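Archaemetzincin (PDB 3ZVS) is probably a zinc metalloprotease of the peptidase M54 family, of unknown natural substrate, with one catalytic and one apparently structural zinc ion. Local coordinates at residues 111-116 and 141-146; 128-133 and 149-154. All blocks are in the same frame, centred on the assembly; numbering follows the deposited sequence.

Interactions 1 and 2 have centres 12 Å apart, and their segments alternate along the chain, so the two contacts are interleaved. They touch directly: K146 CE packs 3.3 Å from the backbone V133 O, and V116 CG1 lies 3.6 Å from F150 CZ. H117, a ligand of the catalytic zinc, is the common neighbour, since the side chains of K146 and V133 each come within about 4 Å of its side chain at the nearest atoms. Interaction 1 flanks the active site, with the E114 side chain about 6 Å from the bound malonate at the nearest atoms. Interaction 2 holds the second zinc; the C128 side chain, at its nearest atom, is about 9 Å from the catalytic ion.

Interaction 1 of 2, residues 111-116 and 141-146; sequences VVKEAV and QDVDRK
K113 and V143 mark the nearest backbone approach, 7.5 Å between their CA atoms, and K113 makes most of the hydrogen bonds. Its chain, extended beyond CG, runs to the C-terminal end of helix 140-145, where NZ donates to K146 O at 2.8 Å and to V143 O at 3.0 Å. NZ meets K146 O almost end-on (C=O...N 173°), but approaches V143 O from the side, tilted from the carbonyl plane; K146 N reaches V143 O from the opposite face. The helix dipole is likely to favour an ammonium here.

The ionic link joins E114 and K146, whose side chains cross at about a right angle: NZ gives a weak bond to E114 OE2 at 3.0 Å, and a water donates to E114 OE1. NZ also bonds S137 OG, its strongest polar partner, and R135 O.

V143 supplies the van der Waals contacts: CG1 lies 4.0 Å from the aliphatic K113 CD, and CG2 3.7 Å from the carboxylate carbon CD of E114, whose chain folds at chi2 (-61°).

K146 touches H117, and the contact joins the end of helix 140-145, at 88° between segment axes, to helix 104-122, which carries the zinc-binding HExxH motif characteristic of metzincins.

Interaction 2 of 2, residues 128-133 and 149-154; sequences CSNNCV and SFCREC. With ZN (zinc ion), chain E.
C128 and C132 meet C151 and C154 around a zinc ion, which all four SG atoms bind at 2.3 to 2.4 Å, two from each segment. This is the tight part of the contact. C151 N donates to C132 SG at 3.3 Å in an almost straight bond (174°), and C151, the N-cap residue of helix 152-157, accepts from C154 N through SG, a capping bond. N130 ND2 also reaches C151 SG, which lies in the amide plane. Such N-H donors are likely to offset part of the thiolate charge. V133 N bonds S149 O at 3.0 Å. V133 CG1, set between backbone N and carbonyl carbon (chi1 69°), lies over one face of the F150 ring, 3.8 Å from its centroid, a CH-pi contact.

On the looser solvent side N130 ND2 makes its second bond, to E153 OE1 at 3.0 Å, and a water bridges N131 O and S149 OG. With an alanine here in place of the asparagine, E153 OE1 is likely to lose this partner and C151 SG one N-H donor.

The zinc joins the loop between helices 104-122 and 140-145 to the start of helix 152-157, while V133 and F150 both rest on V116 of helix 104-122.

Interaction 1 of 2, residues 111-116 and 141-146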
loop_
_atom_site.group_PDB
_atom_site.type_symbol
_atom_site.label_atom_id
_atom_site.label_comp_id
_atom_site.label_asym_id
_atom_site.label_seq_id
_atom_site.Cartn_x
_atom_site.Cartn_y
_atom_site.Cartn_z
ATOM N N VAL A 111 -7.907 1.698 3.680
ATOM C CA VAL A 111 -6.478 1.741 3.945
ATOM C C VAL A 111 -5.915 0.340 4.189
ATOM O O VAL A 111 -4.868 -0.036 3.650
ATOM C CB VAL A 111 -6.182 2.669 5.130
ATOM C CG1 VAL A 111 -4.743 2.521 5.577
ATOM C CG2 VAL A 111 -6.484 4.100 4.764
ATOM N N VAL A 112 -6.579 -0.438 5.051
ATOM C CA VAL A 112 -6.106 -1.781 5.335
ATOM C C VAL A 112 -6.130 -2.639 4.053
ATOM O O VAL A 112 -5.131 -3.324 3.745
ATOM C CB VAL A 112 -6.890 -2.448 6.472
ATOM C CG1 VAL A 112 -6.384 -3.846 6.685
ATOM C CG2 VAL A 112 -6.783 -1.620 7.746
ATOM N N LYS A 113 -7.240 -2.617 3.307
ATOM C CA LYS A 113 -7.337 -3.401 2.065
ATOM C C LYS A 113 -6.175 -3.111 1.127
ATOM O O LYS A 113 -5.549 -4.017 0.599
ATOM C CB LYS A 113 -8.646 -3.111 1.317
ATOM C CG LYS A 113 -9.891 -3.709 1.917
ATOM C CD LYS A 113 -11.104 -3.313 1.111
ATOM C CE LYS A 113 -12.360 -3.969 1.690
ATOM N NZ LYS A 113 -13.529 -3.427 0.980
ATOM N N GLU A 114 -5.908 -1.832 0.918
ATOM C CA GLU A 114 -4.928 -1.466 -0.077
ATOM C C GLU A 114 -3.497 -1.721 0.400
ATOM O O GLU A 114 -2.616 -2.071 -0.398
ATOM C CB GLU A 114 -5.167 -0.022 -0.524
ATOM C CG GLU A 114 -6.526 0.137 -1.227
ATOM C CD GLU A 114 -6.620 -0.694 -2.459
ATOM O OE1 GLU A 114 -6.145 -0.204 -3.492
ATOM O OE2 GLU A 114 -7.098 -1.844 -2.428
ATOM N N ALA A 115 -3.244 -1.585 1.702
ATOM C CA ALA A 115 -1.947 -2.005 2.245
ATOM C C ALA A 115 -1.721 -3.513 2.094
ATOM O O ALA A 115 -0.656 -3.945 1.684
ATOM C CB ALA A 115 -1.828 -1.613 3.736
ATOM N N VAL A 116 -2.728 -4.305 2.439
ATOM C CA VAL A 116 -2.659 -5.744 2.305
ATOM C C VAL A 116 -2.397 -6.128 0.856
ATOM O O VAL A 116 -1.568 -6.999 0.576
ATOM C CB VAL A 116 -3.940 -6.365 2.840
ATOM C CG1 VAL A 116 -4.022 -7.863 2.496
ATOM C CG2 VAL A 116 -4.002 -6.222 4.371
ATOM N N GLN A 141 -14.607 2.508 -5.720
ATOM C CA GLN A 141 -15.805 1.677 -5.740
ATOM C C GLN A 141 -15.384 0.209 -5.873
ATOM O O GLN A 141 -15.966 -0.684 -5.248
ATOM C CB GLN A 141 -16.737 2.077 -6.887
ATOM C CG GLN A 141 -17.473 3.435 -6.676
ATOM C CD GLN A 141 -16.597 4.699 -6.844
ATOM O OE1 GLN A 141 -15.566 4.692 -7.520
ATOM N NE2 GLN A 141 -17.040 5.797 -6.243
ATOM N N ASP A 142 -14.354 -0.047 -6.679
ATOM C CA ASP A 142 -13.851 -1.415 -6.783
ATOM C C ASP A 142 -13.222 -1.859 -5.460
ATOM O O ASP A 142 -13.373 -2.987 -5.028
ATOM C CB ASP A 142 -12.822 -1.575 -7.908
ATOM C CG ASP A 142 -13.408 -1.495 -9.292
ATOM O OD1 ASP A 142 -14.635 -1.692 -9.504
ATOM O OD2 ASP A 142 -12.607 -1.265 -10.207
ATOM N N VAL A 143 -12.446 -0.970 -4.837
ATOM C CA VAL A 143 -11.842 -1.314 -3.557
ATOM C C VAL A 143 -12.930 -1.745 -2.559
ATOM O O VAL A 143 -12.789 -2.734 -1.830
ATOM C CB VAL A 143 -11.020 -0.113 -2.979
ATOM C CG1 VAL A 143 -10.476 -0.437 -1.600
ATOM C CG2 VAL A 143 -9.860 0.240 -3.923
ATOM N N ASP A 144 -14.008 -0.970 -2.515
ATOM C CA ASP A 144 -15.070 -1.220 -1.545
ATOM C C ASP A 144 -15.743 -2.590 -1.783
ATOM O O ASP A 144 -16.193 -3.215 -0.841
ATOM C CB ASP A 144 -16.113 -0.109 -1.581
ATOM C CG ASP A 144 -15.612 1.194 -0.994
ATOM O OD1 ASP A 144 -14.562 1.188 -0.320
ATOM O OD2 ASP A 144 -16.281 2.208 -1.231
ATOM N N ARG A 145 -15.795 -3.005 -3.049
ATOM C CA ARG A 145 -16.420 -4.280 -3.412
ATOM C C ARG A 145 -15.561 -5.512 -3.131
ATOM O O ARG A 145 -16.079 -6.614 -2.983
ATOM C CB ARG A 145 -16.830 -4.241 -4.867
ATOM C CG ARG A 145 -18.122 -3.498 -5.074
ATOM C CD ARG A 145 -18.611 -3.664 -6.498
ATOM N NE ARG A 145 -17.772 -2.923 -7.433
ATOM C CZ ARG A 145 -18.089 -1.731 -7.940
ATOM N NH1 ARG A 145 -19.219 -1.130 -7.596
ATOM N NH2 ARG A 145 -17.265 -1.133 -8.789
ATOM N N LYS A 146 -14.245 -5.364 -3.084
ATOM C CA LYS A 146 -13.389 -6.503 -2.798
ATOM C C LYS A 146 -13.175 -6.684 -1.300
ATOM O O LYS A 146 -13.303 -5.749 -0.520
ATOM C CB LYS A 146 -12.057 -6.371 -3.520
ATOM C CG LYS A 146 -11.002 -5.461 -2.860
ATOM C CD LYS A 146 -9.770 -5.357 -3.798
ATOM C CE LYS A 146 -8.682 -4.462 -3.242
ATOM N NZ LYS A 146 -7.722 -4.065 -4.364
HETATM O O HOH W 1 -13.666 -0.645 1.645
HETATM O O HOH W 2 -5.477 -2.129 -5.123
#

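Interaction 2 of 2, residues 128-133 and 149-154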
loop_
_atom_site.group_PDB
_atom_site.type_symbol
_atom_site.label_atom_id
_atom_site.label_comp_id
_atom_site.label_asym_id
_atom_site.label_seq_id
_atom_site.Cartn_x
_atom_site.Cartn_y
_atom_site.Cartn_z
ATOM N N CYS A 128 -5.440 -11.113 -8.795
ATOM C CA CYS A 128 -6.292 -12.283 -8.658
ATOM C C CYS A 128 -7.703 -11.924 -9.117
ATOM O O CYS A 128 -8.234 -10.853 -8.783
ATOM C CB CYS A 128 -6.320 -12.632 -7.174
ATOM S SG CYS A 128 -7.300 -14.153 -6.816
ATOM N N SER A 129 -8.370 -12.810 -9.844
ATOM C CA SER A 129 -9.727 -12.488 -10.281
ATOM C C SER A 129 -10.801 -13.021 -9.334
ATOM O O SER A 129 -11.993 -12.825 -9.535
ATOM C CB SER A 129 -9.977 -12.992 -11.688
ATOM O OG SER A 129 -9.949 -14.383 -11.682
ATOM N N ASN A 130 -10.373 -13.635 -8.242
ATOM C CA ASN A 130 -11.312 -14.220 -7.289
ATOM C C ASN A 130 -11.875 -13.176 -6.325
ATOM O O ASN A 130 -11.534 -11.992 -6.428
ATOM C CB ASN A 130 -10.638 -15.333 -6.489
ATOM C CG ASN A 130 -10.067 -16.416 -7.350
ATOM O OD1 ASN A 130 -10.521 -16.643 -8.476
ATOM N ND2 ASN A 130 -9.060 -17.094 -6.829
ATOM N N ASN A 131 -12.722 -13.606 -5.396
ATOM C CA ASN A 131 -13.258 -12.745 -4.363
ATOM C C ASN A 131 -12.129 -12.581 -3.371
ATOM O O ASN A 131 -11.975 -13.382 -2.466
ATOM C CB ASN A 131 -14.448 -13.454 -3.732
ATOM C CG ASN A 131 -15.292 -12.549 -2.882
ATOM O OD1 ASN A 131 -14.823 -11.524 -2.394
ATOM N ND2 ASN A 131 -16.550 -12.929 -2.678
ATOM N N CYS A 132 -11.290 -11.561 -3.578
ATOM C CA CYS A 132 -9.949 -11.542 -3.008
ATOM C C CYS A 132 -9.425 -10.113 -2.948
ATOM O O CYS A 132 -9.630 -9.348 -3.884
ATOM C CB CYS A 132 -9.017 -12.372 -3.899
ATOM S SG CYS A 132 -7.345 -12.600 -3.225
ATOM N N VAL A 133 -8.655 -9.813 -1.888
ATOM C CA VAL A 133 -7.994 -8.512 -1.751
ATOM C C VAL A 133 -6.980 -8.261 -2.870
ATOM O O VAL A 133 -6.659 -7.106 -3.136
ATOM C CB VAL A 133 -7.322 -8.455 -0.358
ATOM C CG1 VAL A 133 -6.140 -9.417 -0.254
ATOM C CG2 VAL A 133 -6.926 -7.032 -0.002
ATOM N N SER A 149 -9.554 -9.902 2.810
ATOM C CA SER A 149 -8.889 -11.174 3.001
ATOM C C SER A 149 -8.405 -11.756 1.678
ATOM O O SER A 149 -8.954 -11.518 0.586
ATOM C CB SER A 149 -9.848 -12.175 3.633
ATOM O OG SER A 149 -11.040 -12.170 2.901
ATOM N N PHE A 150 -7.351 -12.535 1.790
ATOM C CA PHE A 150 -6.877 -13.327 0.648
ATOM C C PHE A 150 -7.814 -14.490 0.433
ATOM O O PHE A 150 -8.263 -15.126 1.396
ATOM C CB PHE A 150 -5.479 -13.876 0.910
ATOM C CG PHE A 150 -4.428 -12.806 1.019
ATOM C CD1 PHE A 150 -3.925 -12.192 -0.116
ATOM C CD2 PHE A 150 -3.963 -12.410 2.256
ATOM C CE1 PHE A 150 -2.973 -11.196 -0.028
ATOM C CE2 PHE A 150 -2.992 -11.415 2.348
ATOM C CZ PHE A 150 -2.511 -10.809 1.214
ATOM N N CYS A 151 -8.089 -14.776 -0.830
ATOM C CA CYS A 151 -8.812 -15.995 -1.192
ATOM C C CYS A 151 -7.980 -17.212 -0.828
ATOM O O CYS A 151 -6.787 -17.121 -0.529
ATOM C CB CYS A 151 -9.187 -16.018 -2.684
ATOM S SG CYS A 151 -7.796 -16.346 -3.804
ATOM N N ARG A 152 -8.622 -18.373 -0.858
ATOM C CA ARG A 152 -7.928 -19.599 -0.480
ATOM C C ARG A 152 -6.738 -19.899 -1.383
ATOM O O ARG A 152 -5.728 -20.417 -0.945
ATOM C CB ARG A 152 -8.895 -20.810 -0.467
ATOM C CG ARG A 152 -10.021 -20.668 0.519
ATOM C CD ARG A 152 -10.922 -21.920 0.570
ATOM N NE ARG A 152 -11.796 -22.049 -0.592
ATOM C CZ ARG A 152 -11.677 -22.953 -1.564
ATOM N NH1 ARG A 152 -10.698 -23.821 -1.567
ATOM N NH2 ARG A 152 -12.557 -22.949 -2.574
ATOM N N GLU A 153 -6.832 -19.542 -2.659
ATOM C CA GLU A 153 -5.717 -19.742 -3.555
ATOM C C GLU A 153 -4.523 -18.876 -3.165
ATOM O O GLU A 153 -3.401 -19.353 -3.098
ATOM C CB GLU A 153 -6.106 -19.486 -5.004
ATOM C CG GLU A 153 -7.048 -20.562 -5.518
ATOM C CD GLU A 153 -7.229 -20.483 -7.000
ATOM O OE1 GLU A 153 -7.296 -19.350 -7.544
ATOM O OE2 GLU A 153 -7.307 -21.562 -7.647
ATOM N N CYS A 154 -4.758 -17.586 -2.948
ATOM C CA CYS A 154 -3.654 -16.692 -2.623
ATOM C C CYS A 154 -3.086 -16.992 -1.265
ATOM O O CYS A 154 -1.859 -16.943 -1.073
ATOM C CB CYS A 154 -4.141 -15.264 -2.692
ATOM S SG CYS A 154 -4.416 -14.649 -4.367
HETATM ZN ZN ZN E . -6.714 -14.438 -4.562
HETATM O O HOH W 3 -11.312 -13.521 0.256
#